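Local structure of transcriptional regulator KdgR (Pseudomonas aeruginosa, 5Y6I) at residues 92-97 and 124-129; 98-103 and 253-258; 111-116 and 136-141; 225-230 and 249-254. The protein probably acts as a DNA-binding transcription factor of the IclR family, joining an N-terminal helix-turn-helix domain to a C-terminal domain of GAF-like, effector-binding type. One frame throughout, in Å; residues are numbered along the deposited sequence.

Contact 1: 92-97 and 124-129; sequences DVLKSA and VVQVEQ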
loop_
_atom_site.group_PDB
_atom_site.type_symbol
_atom_site.label_atom_id
_atom_site.label_comp_id
_atom_site.label_asym_id
_atom_site.label_seq_id
_atom_site.Cartn_x
_atom_site.Cartn_y
_atom_site.Cartn_z
ATOM N N ASP A 92 0.396 6.909 -4.935
ATOM C CA ASP A 92 0.017 8.299 -4.659
ATOM C C ASP A 92 -1.270 8.588 -5.430
ATOM O O ASP A 92 -1.226 8.850 -6.634
ATOM C CB ASP A 92 1.115 9.274 -5.050
ATOM C CG ASP A 92 0.710 10.715 -4.815
ATOM O OD1 ASP A 92 -0.025 10.956 -3.839
ATOM O OD2 ASP A 92 1.102 11.602 -5.601
ATOM N N VAL A 93 -2.403 8.548 -4.729
ATOM C CA VAL A 93 -3.666 8.805 -5.397
ATOM C C VAL A 93 -3.688 10.203 -5.991
ATOM O O VAL A 93 -4.422 10.455 -6.944
ATOM C CB VAL A 93 -4.840 8.587 -4.423
ATOM C CG1 VAL A 93 -4.905 9.716 -3.403
ATOM C CG2 VAL A 93 -6.149 8.431 -5.183
ATOM N N LEU A 94 -2.885 11.128 -5.470
ATOM C CA LEU A 94 -2.895 12.467 -6.049
ATOM C C LEU A 94 -2.253 12.461 -7.424
ATOM O O LEU A 94 -2.722 13.154 -8.334
ATOM C CB LEU A 94 -2.193 13.455 -5.125
ATOM C CG LEU A 94 -3.189 14.254 -4.271
ATOM C CD1 LEU A 94 -4.099 13.349 -3.449
ATOM C CD2 LEU A 94 -2.492 15.292 -3.387
ATOM N N LYS A 95 -1.189 11.667 -7.596
ATOM C CA LYS A 95 -0.586 11.471 -8.912
ATOM C C LYS A 95 -1.537 10.728 -9.844
ATOM O O LYS A 95 -1.923 11.246 -10.901
ATOM C CB LYS A 95 0.740 10.716 -8.769
ATOM C CG LYS A 95 1.450 10.358 -10.092
ATOM C CD LYS A 95 1.337 8.863 -10.448
ATOM C CE LYS A 95 1.399 8.649 -11.964
ATOM N NZ LYS A 95 0.986 7.279 -12.411
ATOM N N SER A 96 -1.962 9.521 -9.449
ATOM C CA SER A 96 -2.707 8.663 -10.371
ATOM C C SER A 96 -4.040 9.281 -10.782
ATOM O O SER A 96 -4.561 8.959 -11.857
ATOM C CB SER A 96 -2.966 7.280 -9.748
ATOM O OG SER A 96 -1.902 6.849 -8.914
ATOM N N ALA A 97 -4.626 10.135 -9.941
ATOM C CA ALA A 97 -5.967 10.645 -10.216
ATOM C C ALA A 97 -5.980 11.883 -11.104
ATOM O O ALA A 97 -7.001 12.154 -11.748
ATOM C CB ALA A 97 -6.687 10.971 -8.911
ATOM N N VAL A 124 -10.925 18.781 0.474
ATOM C CA VAL A 124 -10.792 18.880 -0.976
ATOM C C VAL A 124 -9.375 19.335 -1.307
ATOM O O VAL A 124 -8.942 20.408 -0.875
ATOM C CB VAL A 124 -11.839 19.836 -1.559
ATOM C CG1 VAL A 124 -11.615 20.049 -3.067
ATOM C CG2 VAL A 124 -13.257 19.320 -1.251
ATOM N N VAL A 125 -8.647 18.514 -2.064
ATOM C CA VAL A 125 -7.238 18.765 -2.341
ATOM C C VAL A 125 -6.964 19.023 -3.811
ATOM O O VAL A 125 -5.808 19.284 -4.175
ATOM C CB VAL A 125 -6.349 17.606 -1.841
ATOM C CG1 VAL A 125 -6.375 17.550 -0.311
ATOM C CG2 VAL A 125 -6.778 16.294 -2.473
ATOM N N GLN A 126 -7.980 18.971 -4.670
ATOM C CA GLN A 126 -7.745 19.075 -6.103
ATOM C C GLN A 126 -9.089 19.184 -6.825
ATOM O O GLN A 126 -10.022 18.443 -6.500
ATOM C CB GLN A 126 -6.925 17.859 -6.560
ATOM C CG GLN A 126 -7.196 17.306 -7.912
ATOM C CD GLN A 126 -6.133 16.281 -8.330
ATOM O OE1 GLN A 126 -5.391 15.759 -7.501
ATOM N NE2 GLN A 126 -6.061 16.001 -9.620
ATOM N N VAL A 127 -9.187 20.108 -7.794
ATOM C CA VAL A 127 -10.474 20.510 -8.369
ATOM C C VAL A 127 -10.344 20.778 -9.860
ATOM O O VAL A 127 -9.501 21.576 -10.282
ATOM C CB VAL A 127 -11.029 21.778 -7.688
ATOM C CG1 VAL A 127 -12.148 22.403 -8.532
ATOM C CG2 VAL A 127 -11.500 21.467 -6.326
ATOM N N GLU A 128 -11.223 20.177 -10.650
ATOM C CA GLU A 128 -11.332 20.493 -12.072
ATOM C C GLU A 128 -12.677 21.171 -12.303
ATOM O O GLU A 128 -13.726 20.528 -12.191
ATOM C CB GLU A 128 -11.196 19.239 -12.937
ATOM C CG GLU A 128 -9.775 18.709 -13.108
ATOM C CD GLU A 128 -8.825 19.688 -13.768
ATOM O OE1 GLU A 128 -9.270 20.639 -14.451
ATOM O OE2 GLU A 128 -7.612 19.497 -13.619
ATOM N N GLN A 129 -12.649 22.455 -12.629
ATOM C CA GLN A 129 -13.890 23.207 -12.736
ATOM C C GLN A 129 -14.528 23.027 -14.108
ATOM O O GLN A 129 -13.874 22.672 -15.088
ATOM C CB GLN A 129 -13.659 24.691 -12.460
ATOM C CG GLN A 129 -12.886 24.974 -11.181
ATOM C CD GLN A 129 -12.896 26.450 -10.838
ATOM O OE1 GLN A 129 -13.193 27.289 -11.695
ATOM N NE2 GLN A 129 -12.575 26.780 -9.592
#
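Gln126 reaches from strand 121-128 across to the first turn of helix 93-108, where Leu94 and Ala97 receive it. Its CB is directed at the helix, and CG goes on the same way beside Leu101. Beyond CG the chain is extended (chi2 169°), which carries the amide along the helix surface past Leu94, the two side chains running in opposite directions. OE1 stops 4.2 Å from Leu94 CG and 3.8 Å from Leu94 O; both oxygens are acceptors, so this is contact without a hydrogen bond. On the other branch of the amide, NE2 lies 4.4 Å from Ala97 C and also packs on Ala98. One residue earlier, Val125 meets Leu94 by methyls alone, CG2 to CD1 at 4.1 Å, with the two side chains at about a right angle. Val125 and Gln126 can both face the helix because they form a classic beta bulge opposite Leu114 of the neighbouring strand. The helix start is fixed locally: Asp92 is the N-cap, its carboxylate taking weak bonds from Leu94 N and Lys95 N, while Ser96 OG bonds to Asp92 O at 3.1 Å from above the carbonyl plane. Helix 93-97 and strand 124-128 run almost parallel, 8° between their directions, with axes 10.4 Å apart at closest approach. A helix laid along the edge of an antiparallel sheet in this way fits the GAF-like C-terminal domain of IclR regulators.

Contact 2: 98-103 and 253-258; sequences AAPLAE and RAISWR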
loop_
_atom_site.group_PDB
_atom_site.type_symbol
_atom_site.label_atom_id
_atom_site.label_comp_id
_atom_site.label_asym_id
_atom_site.label_seq_id
_atom_site.Cartn_x
_atom_site.Cartn_y
_atom_site.Cartn_z
ATOM N N ALA A 98 -4.868 12.619 -11.164
ATOM C CA ALA A 98 -4.879 13.955 -11.740
ATOM C C ALA A 98 -5.373 13.961 -13.187
ATOM O O ALA A 98 -6.172 14.831 -13.568
ATOM C CB ALA A 98 -3.487 14.567 -11.625
ATOM N N ALA A 99 -4.923 12.994 -14.011
ATOM C CA ALA A 99 -5.386 12.977 -15.402
ATOM C C ALA A 99 -6.837 12.543 -15.514
ATOM O O ALA A 99 -7.624 13.264 -16.153
ATOM C CB ALA A 99 -4.468 12.108 -16.270
ATOM N N PRO A 100 -7.270 11.409 -14.952
ATOM C CA PRO A 100 -8.672 11.002 -15.142
ATOM C C PRO A 100 -9.691 11.980 -14.546
ATOM O O PRO A 100 -10.829 12.042 -15.041
ATOM C CB PRO A 100 -8.734 9.631 -14.463
ATOM C CG PRO A 100 -7.307 9.128 -14.492
ATOM C CD PRO A 100 -6.480 10.357 -14.280
ATOM N N LEU A 101 -9.319 12.734 -13.507
ATOM C CA LEU A 101 -10.203 13.771 -12.991
ATOM C C LEU A 101 -10.511 14.795 -14.076
ATOM O O LEU A 101 -11.673 15.162 -14.306
ATOM C CB LEU A 101 -9.558 14.455 -11.779
ATOM C CG LEU A 101 -10.430 15.499 -11.055
ATOM C CD1 LEU A 101 -11.532 14.853 -10.218
ATOM C CD2 LEU A 101 -9.618 16.431 -10.179
ATOM N N ALA A 102 -9.471 15.249 -14.769
ATOM C CA ALA A 102 -9.650 16.253 -15.804
ATOM C C ALA A 102 -10.413 15.686 -16.993
ATOM O O ALA A 102 -11.205 16.392 -17.633
ATOM C CB ALA A 102 -8.285 16.784 -16.222
ATOM N N GLU A 103 -10.200 14.405 -17.295
ATOM C CA GLU A 103 -10.964 13.771 -18.358
ATOM C C GLU A 103 -12.429 13.649 -17.970
ATOM O O GLU A 103 -13.313 13.944 -18.781
ATOM C CB GLU A 103 -10.350 12.412 -18.699
ATOM C CG GLU A 103 -8.837 12.533 -18.958
ATOM C CD GLU A 103 -8.126 11.220 -19.294
ATOM O OE1 GLU A 103 -7.440 11.174 -20.338
ATOM O OE2 GLU A 103 -8.226 10.248 -18.510
ATOM N N ARG A 253 -12.980 3.411 -10.714
ATOM C CA ARG A 253 -12.431 2.069 -10.870
ATOM C C ARG A 253 -11.129 2.084 -11.651
ATOM O O ARG A 253 -10.251 1.245 -11.407
ATOM C CB ARG A 253 -13.438 1.165 -11.555
ATOM C CG ARG A 253 -14.480 0.654 -10.601
ATOM C CD ARG A 253 -15.751 0.328 -11.337
ATOM N NE ARG A 253 -16.798 -0.056 -10.406
ATOM C CZ ARG A 253 -18.050 -0.315 -10.758
ATOM N NH1 ARG A 253 -18.935 -0.658 -9.832
ATOM N NH2 ARG A 253 -18.413 -0.233 -12.031
ATOM N N ALA A 254 -10.978 3.019 -12.589
ATOM C CA ALA A 254 -9.717 3.099 -13.322
ATOM C C ALA A 254 -8.594 3.560 -12.406
ATOM O O ALA A 254 -7.557 2.896 -12.297
ATOM C CB ALA A 254 -9.853 4.031 -14.526
ATOM N N ILE A 255 -8.791 4.700 -11.730
ATOM C CA ILE A 255 -7.785 5.201 -10.795
ATOM C C ILE A 255 -7.398 4.116 -9.797
ATOM O O ILE A 255 -6.216 3.950 -9.466
ATOM C CB ILE A 255 -8.300 6.457 -10.070
ATOM C CG1 ILE A 255 -8.703 7.553 -11.053
ATOM C CG2 ILE A 255 -7.257 6.979 -9.080
ATOM C CD1 ILE A 255 -9.201 8.823 -10.351
ATOM N N SER A 256 -8.388 3.354 -9.315
ATOM C CA SER A 256 -8.112 2.299 -8.353
ATOM C C SER A 256 -7.209 1.244 -8.958
ATOM O O SER A 256 -6.124 0.962 -8.438
ATOM C CB SER A 256 -9.412 1.654 -7.873
ATOM O OG SER A 256 -10.037 2.447 -6.884
ATOM N N TRP A 257 -7.665 0.625 -10.050
ATOM C CA TRP A 257 -6.913 -0.453 -10.680
ATOM C C TRP A 257 -5.509 -0.004 -11.057
ATOM O O TRP A 257 -4.585 -0.825 -11.096
ATOM C CB TRP A 257 -7.683 -0.952 -11.897
ATOM C CG TRP A 257 -7.015 -1.991 -12.736
ATOM C CD1 TRP A 257 -7.274 -3.332 -12.749
ATOM C CD2 TRP A 257 -6.014 -1.765 -13.730
ATOM N NE1 TRP A 257 -6.475 -3.957 -13.676
ATOM C CE2 TRP A 257 -5.691 -3.014 -14.291
ATOM C CE3 TRP A 257 -5.346 -0.621 -14.192
ATOM C CZ2 TRP A 257 -4.728 -3.156 -15.293
ATOM C CZ3 TRP A 257 -4.392 -0.758 -15.176
ATOM C CH2 TRP A 257 -4.091 -2.018 -15.719
ATOM N N ARG A 258 -5.308 1.290 -11.305
ATOM C CA ARG A 258 -3.950 1.742 -11.577
ATOM C C ARG A 258 -3.099 1.814 -10.319
ATOM O O ARG A 258 -1.864 1.802 -10.417
ATOM C CB ARG A 258 -3.980 3.092 -12.294
ATOM C CG ARG A 258 -4.286 2.915 -13.783
ATOM C CD ARG A 258 -4.816 4.168 -14.468
ATOM N NE ARG A 258 -4.043 5.349 -14.111
ATOM C CZ ARG A 258 -4.074 6.488 -14.791
ATOM N NH1 ARG A 258 -3.350 7.527 -14.394
ATOM N NH2 ARG A 258 -4.823 6.579 -15.884
#
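Pro100 and Ile255 bring together helices 93-108 and 244-258, the two helices that pack on one face of the antiparallel sheet in the GAF-like IclR C-terminal domain. The backbones of the two segments come nearest here, Pro100 CA to Ile255 CA being 7.3 Å. Apolar contact comes first. The CB of Pro100 is directed at the facing helix, and the proline ring is set at a slant to the Ile255 side chain. Ile255 has CG1 anti to its carbonyl carbon (chi1 -57°) and lays that methylene against the ring. Both residues are buried, and Ile255 together with Leu101 also reaches Leu227, so the seam between the helices rests on the sheet there. Pro100 also marks a kink, because its N has no hydrogen to give to the preceding turn.

The second kind of contact is between an apolar ring and a charged group. Arg258 leaves the more exposed side of helix 244-258, bends at chi3 (46°) and comes toward the proline from the opposite direction, NH2 lying 3.8 Å from Pro100 CG. Glu103 carries the opposite charge, but its OE2 stays 5.7 Å from Arg258 NH2, too far for a salt bridge; any attraction is long-range. On another side of the same helix, Trp257 faces the dimer partner, making a cation-pi contact with Arg78 of the second subunit, which also bonds to Trp257 O. Back in the seam, Ile255 CG1 sits equally, at 4.0 Å, from Pro100 CB and Pro100 CG.

Contact 3: 111-116 and 136-141; sequences TCFLAV and VVTQVG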
loop_
_atom_site.group_PDB
_atom_site.type_symbol
_atom_site.label_atom_id
_atom_site.label_comp_id
_atom_site.label_asym_id
_atom_site.label_seq_id
_atom_site.Cartn_x
_atom_site.Cartn_y
_atom_site.Cartn_z
ATOM N N THR A 111 -18.100 20.240 -12.615
ATOM C CA THR A 111 -16.952 20.347 -11.721
ATOM C C THR A 111 -16.762 19.038 -10.959
ATOM O O THR A 111 -17.675 18.579 -10.263
ATOM C CB THR A 111 -17.135 21.529 -10.769
ATOM O OG1 THR A 111 -17.299 22.717 -11.546
ATOM C CG2 THR A 111 -15.906 21.712 -9.885
ATOM N N CYS A 112 -15.586 18.427 -11.111
ATOM C CA CYS A 112 -15.199 17.226 -10.374
ATOM C C CYS A 112 -14.067 17.573 -9.420
ATOM O O CYS A 112 -13.230 18.430 -9.731
ATOM C CB CYS A 112 -14.740 16.096 -11.301
ATOM S SG CYS A 112 -15.852 15.793 -12.697
ATOM N N PHE A 113 -14.052 16.925 -8.253
ATOM C CA PHE A 113 -13.014 17.188 -7.264
ATOM C C PHE A 113 -12.557 15.897 -6.588
ATOM O O PHE A 113 -13.261 14.878 -6.583
ATOM C CB PHE A 113 -13.463 18.222 -6.207
ATOM C CG PHE A 113 -14.729 17.862 -5.438
ATOM C CD1 PHE A 113 -14.656 17.341 -4.151
ATOM C CD2 PHE A 113 -15.986 18.155 -5.960
ATOM C CE1 PHE A 113 -15.834 17.061 -3.425
ATOM C CE2 PHE A 113 -17.157 17.883 -5.248
ATOM C CZ PHE A 113 -17.085 17.336 -3.987
ATOM N N LEU A 114 -11.342 15.944 -6.050
ATOM C CA LEU A 114 -10.780 14.841 -5.282
ATOM C C LEU A 114 -10.612 15.288 -3.835
ATOM O O LEU A 114 -10.090 16.379 -3.569
ATOM C CB LEU A 114 -9.438 14.384 -5.856
ATOM C CG LEU A 114 -8.916 13.020 -5.377
ATOM C CD1 LEU A 114 -9.711 11.878 -6.002
ATOM C CD2 LEU A 114 -7.446 12.877 -5.717
ATOM N N ALA A 115 -11.082 14.456 -2.914
ATOM C CA ALA A 115 -10.919 14.689 -1.492
ATOM C C ALA A 115 -10.238 13.487 -0.863
ATOM O O ALA A 115 -10.436 12.348 -1.296
ATOM C CB ALA A 115 -12.254 14.932 -0.808
ATOM N N VAL A 116 -9.424 13.762 0.157
ATOM C CA VAL A 116 -8.808 12.741 0.998
ATOM C C VAL A 116 -9.211 13.001 2.443
ATOM O O VAL A 116 -9.785 14.037 2.772
ATOM C CB VAL A 116 -7.276 12.722 0.869
ATOM C CG1 VAL A 116 -6.848 12.570 -0.619
ATOM C CG2 VAL A 116 -6.693 13.995 1.512
ATOM N N VAL A 136 -20.783 26.699 -10.259
ATOM C CA VAL A 136 -20.508 26.437 -8.852
ATOM C C VAL A 136 -19.294 25.533 -8.757
ATOM O O VAL A 136 -19.017 24.716 -9.646
ATOM C CB VAL A 136 -21.704 25.773 -8.149
ATOM C CG1 VAL A 136 -22.896 26.699 -8.088
ATOM C CG2 VAL A 136 -22.026 24.483 -8.836
ATOM N N VAL A 137 -18.584 25.653 -7.637
ATOM C CA VAL A 137 -17.317 24.970 -7.428
ATOM C C VAL A 137 -17.166 24.645 -5.948
ATOM O O VAL A 137 -17.756 25.284 -5.082
ATOM C CB VAL A 137 -16.129 25.829 -7.932
ATOM C CG1 VAL A 137 -16.232 26.075 -9.425
ATOM C CG2 VAL A 137 -16.104 27.193 -7.217
ATOM N N THR A 138 -16.401 23.610 -5.659
ATOM C CA THR A 138 -15.690 23.604 -4.398
ATOM C C THR A 138 -14.335 24.251 -4.657
ATOM O O THR A 138 -13.971 24.532 -5.800
ATOM C CB THR A 138 -15.566 22.183 -3.856
ATOM O OG1 THR A 138 -16.810 21.502 -4.054
ATOM C CG2 THR A 138 -15.257 22.198 -2.376
ATOM N N GLN A 139 -13.591 24.528 -3.602
ATOM C CA GLN A 139 -12.232 24.982 -3.818
ATOM C C GLN A 139 -11.257 24.112 -3.039
ATOM O O GLN A 139 -11.587 23.532 -2.005
ATOM C CB GLN A 139 -12.085 26.462 -3.472
ATOM C CG GLN A 139 -12.105 26.801 -2.026
ATOM C CD GLN A 139 -12.293 28.284 -1.830
ATOM O OE1 GLN A 139 -13.404 28.803 -1.960
ATOM N NE2 GLN A 139 -11.201 28.989 -1.555
ATOM N N VAL A 140 -10.063 23.979 -3.597
ATOM C CA VAL A 140 -9.005 23.234 -2.943
ATOM C C VAL A 140 -8.820 23.808 -1.557
ATOM O O VAL A 140 -8.792 25.030 -1.381
ATOM C CB VAL A 140 -7.723 23.317 -3.789
ATOM C CG1 VAL A 140 -6.548 22.676 -3.080
ATOM C CG2 VAL A 140 -7.955 22.656 -5.142
ATOM N N GLY A 141 -8.744 22.929 -0.556
ATOM C CA GLY A 141 -8.671 23.358 0.823
ATOM C C GLY A 141 -10.001 23.404 1.544
ATOM O O GLY A 141 -10.021 23.641 2.757
#
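Thr111 and Val137 have their CA atoms 6.3 Å apart, and Phe113 and Thr138 follow at 7.5 Å, so the irregular segment 136-141 passes over strand 111-118 without any backbone hydrogen bond between them. The strand has its own neighbours, 121-128 and 223-232, to pair with. The loop instead bonds through its far end to the edge strand, Val124 meeting Gly141 and Ser142; Gly141 has a positive phi (95°), which suits glycine.

Between the segments the side chains do the work. Thr111 gives its hydroxyl proton to Val136 O, OG1 to O being 3.2 Å, and the donor lies nearly along the C=O axis (161°). The same OG1 is bonded to Ala130 N, so one hydroxyl joins the strand to two points of the chain beyond strand 121-128. Val137 CG1 lies 4.1 Å from Thr111 OG1, its side chain at an angle to the threonine. Farther along, Phe113 has CG between its backbone N and carbonyl carbon (chi1 57°), which stands the ring up on the face where the loop lies. Thr138 comes in at a slant and sets OG1 3.8 Å above one ring face, offset toward the rim. Val124 touches this ring, and Val127 and Leu144 also touch the Phe113 side chain. Cys112 and Leu114 point the other way, to helix 93-108.

One directed hydrogen bond and one hydroxyl over a ring thus help to hold the loop against the sheet face away from helix 93-108, the face on which IclR relatives form their effector pocket; a role here in lining such a pocket is possible but not established.

Contact 4: 225-230 and 249-254; sequences AVLTVV and LATTRA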
loop_
_atom_site.group_PDB
_atom_site.type_symbol
_atom_site.label_atom_id
_atom_site.label_comp_id
_atom_site.label_asym_id
_atom_site.label_seq_id
_atom_site.Cartn_x
_atom_site.Cartn_y
_atom_site.Cartn_z
ATOM N N ALA A 225 -9.053 8.061 -1.558
ATOM C CA ALA A 225 -9.677 9.344 -1.821
ATOM C C ALA A 225 -11.146 9.099 -2.146
ATOM O O ALA A 225 -11.609 7.954 -2.214
ATOM C CB ALA A 225 -8.969 10.081 -2.963
ATOM N N VAL A 226 -11.882 10.201 -2.318
ATOM C CA VAL A 226 -13.233 10.195 -2.857
ATOM C C VAL A 226 -13.253 11.166 -4.024
ATOM O O VAL A 226 -12.682 12.260 -3.939
ATOM C CB VAL A 226 -14.282 10.585 -1.801
ATOM C CG1 VAL A 226 -15.712 10.527 -2.397
ATOM C CG2 VAL A 226 -14.173 9.665 -0.608
ATOM N N LEU A 227 -13.871 10.749 -5.123
ATOM C CA LEU A 227 -13.969 11.560 -6.324
ATOM C C LEU A 227 -15.441 11.864 -6.550
ATOM O O LEU A 227 -16.301 11.007 -6.324
ATOM C CB LEU A 227 -13.356 10.842 -7.534
ATOM C CG LEU A 227 -12.828 11.745 -8.651
ATOM C CD1 LEU A 227 -11.795 10.978 -9.475
ATOM C CD2 LEU A 227 -13.940 12.275 -9.550
ATOM N N THR A 228 -15.725 13.077 -7.009
ATOM C CA THR A 228 -17.029 13.671 -6.774
ATOM C C THR A 228 -17.372 14.663 -7.871
ATOM O O THR A 228 -16.544 15.512 -8.216
ATOM C CB THR A 228 -17.003 14.392 -5.443
ATOM O OG1 THR A 228 -15.716 14.994 -5.345
ATOM C CG2 THR A 228 -17.136 13.459 -4.300
ATOM N N VAL A 229 -18.603 14.583 -8.374
ATOM C CA VAL A 229 -19.107 15.478 -9.406
ATOM C C VAL A 229 -20.182 16.365 -8.791
ATOM O O VAL A 229 -20.948 15.932 -7.922
ATOM C CB VAL A 229 -19.666 14.681 -10.600
ATOM C CG1 VAL A 229 -20.322 15.616 -11.631
ATOM C CG2 VAL A 229 -18.559 13.842 -11.244
ATOM N N VAL A 230 -20.259 17.613 -9.246
ATOM C CA VAL A 230 -21.113 18.566 -8.556
ATOM C C VAL A 230 -21.586 19.639 -9.530
ATOM O O VAL A 230 -20.898 19.970 -10.501
ATOM C CB VAL A 230 -20.352 19.133 -7.331
ATOM C CG1 VAL A 230 -19.095 19.839 -7.773
ATOM C CG2 VAL A 230 -21.242 20.023 -6.473
ATOM N N LEU A 249 -17.919 6.126 -12.004
ATOM C CA LEU A 249 -17.403 4.834 -11.561
ATOM C C LEU A 249 -16.277 4.345 -12.467
ATOM O O LEU A 249 -15.226 3.909 -11.982
ATOM C CB LEU A 249 -18.542 3.813 -11.488
ATOM C CG LEU A 249 -19.544 3.998 -10.323
ATOM C CD1 LEU A 249 -20.720 3.017 -10.381
ATOM C CD2 LEU A 249 -18.825 3.876 -8.986
ATOM N N ALA A 250 -16.477 4.412 -13.785
ATOM C CA ALA A 250 -15.403 4.077 -14.713
ATOM C C ALA A 250 -14.124 4.832 -14.374
ATOM O O ALA A 250 -13.031 4.246 -14.350
ATOM C CB ALA A 250 -15.836 4.381 -16.143
ATOM N N THR A 251 -14.240 6.132 -14.088
ATOM C CA THR A 251 -13.069 6.906 -13.688
ATOM C C THR A 251 -12.475 6.365 -12.393
ATOM O O THR A 251 -11.263 6.149 -12.295
ATOM C CB THR A 251 -13.438 8.377 -13.504
ATOM O OG1 THR A 251 -14.000 8.900 -14.712
ATOM C CG2 THR A 251 -12.210 9.180 -13.131
ATOM N N THR A 252 -13.315 6.142 -11.373
ATOM C CA THR A 252 -12.763 5.772 -10.074
ATOM C C THR A 252 -12.281 4.324 -10.040
ATOM O O THR A 252 -11.242 4.033 -9.432
ATOM C CB THR A 252 -13.779 6.058 -8.970
ATOM O OG1 THR A 252 -15.055 5.479 -9.292
ATOM C CG2 THR A 252 -13.945 7.546 -8.848
ATOM N N ARG A 253 -12.980 3.411 -10.714
ATOM C CA ARG A 253 -12.431 2.069 -10.870
ATOM C C ARG A 253 -11.129 2.084 -11.651
ATOM O O ARG A 253 -10.251 1.245 -11.407
ATOM C CB ARG A 253 -13.438 1.165 -11.555
ATOM C CG ARG A 253 -14.480 0.654 -10.601
ATOM C CD ARG A 253 -15.751 0.328 -11.337
ATOM N NE ARG A 253 -16.798 -0.056 -10.406
ATOM C CZ ARG A 253 -18.050 -0.315 -10.758
ATOM N NH1 ARG A 253 -18.935 -0.658 -9.832
ATOM N NH2 ARG A 253 -18.413 -0.233 -12.031
ATOM N N ALA A 254 -10.978 3.019 -12.589
ATOM C CA ALA A 254 -9.717 3.099 -13.322
ATOM C C ALA A 254 -8.594 3.560 -12.406
ATOM O O ALA A 254 -7.557 2.896 -12.297
ATOM C CB ALA A 254 -9.853 4.031 -14.526
#
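Leu227 and Thr252 meet where strand 223-232 passes under helix 244-258, and the close part of the contact is carbon against carbon. Thr252 CG2 comes to 3.6 Å from Leu227 CB, the two side chains crossing obliquely, and the same methyl lies 4.1 Å from Leu227 CD1. With CG anti to the backbone N (chi1 -154°), the leucine sends its tip on toward the preceding helical residue, where CD1 is 4.1 Å from Thr251 CG2 and the side chains meet at about a right angle.

Both threonines can offer methyls to the sheet because their hydroxyls are used within the helix: Thr251 OG1 bonds to Arg247 O, and Thr252 OG1 to the preceding turn, where Leu248 O and Leu249 O are both within reach of its proton. In Thr252 the hydroxyl sits between the backbone N and the carbonyl carbon (chi1 51°), a placement that leaves CG2 to face Leu227. Helix packed on antiparallel sheet is the basic layer of the GAF-like IclR C-terminal domain, and here the sheet is filled from both sides: alternate residues Val226 and Thr228 turn away from this helix toward helix 150-158, while Leu227 also touches Leu101 of helix 93-108. Thr251, less deeply buried than Thr252, completes the corner against Pro100 and Leu104.

The outward side of the helical segment is open: Ala250 and Arg253 are exposed and do not meet the strand. The extended Arg253 side chain has Leu249 CB of its own helix 4.0 Å above one face of the guanidinium plane, offset toward the rim.

In the fold
All four contacts belong to one antiparallel sheet and the layers against it. Contacts 1 and 2 share helix 93-108, their centres 9 Å apart; Ala97 CB reaches Ile255 CD1 at 3.6 Å. Contacts 2 and 4 share helix 244-258 and are the nearest pair, 7 Å between centres, with Ile255 CD1 3.5 Å from Leu227 CD1. Contact 3 occupies the opposite sheet face, 15 Å from contact 2 between centres, yet is tied to contact 4 through adjacent strands (Phe113 N to Thr228 O, 2.9 Å) and to contact 1 likewise (Glu128 N to Cys112 O, 2.8 Å). Leu101, against both Cys112 and Leu227, bridges helix layer and sheet.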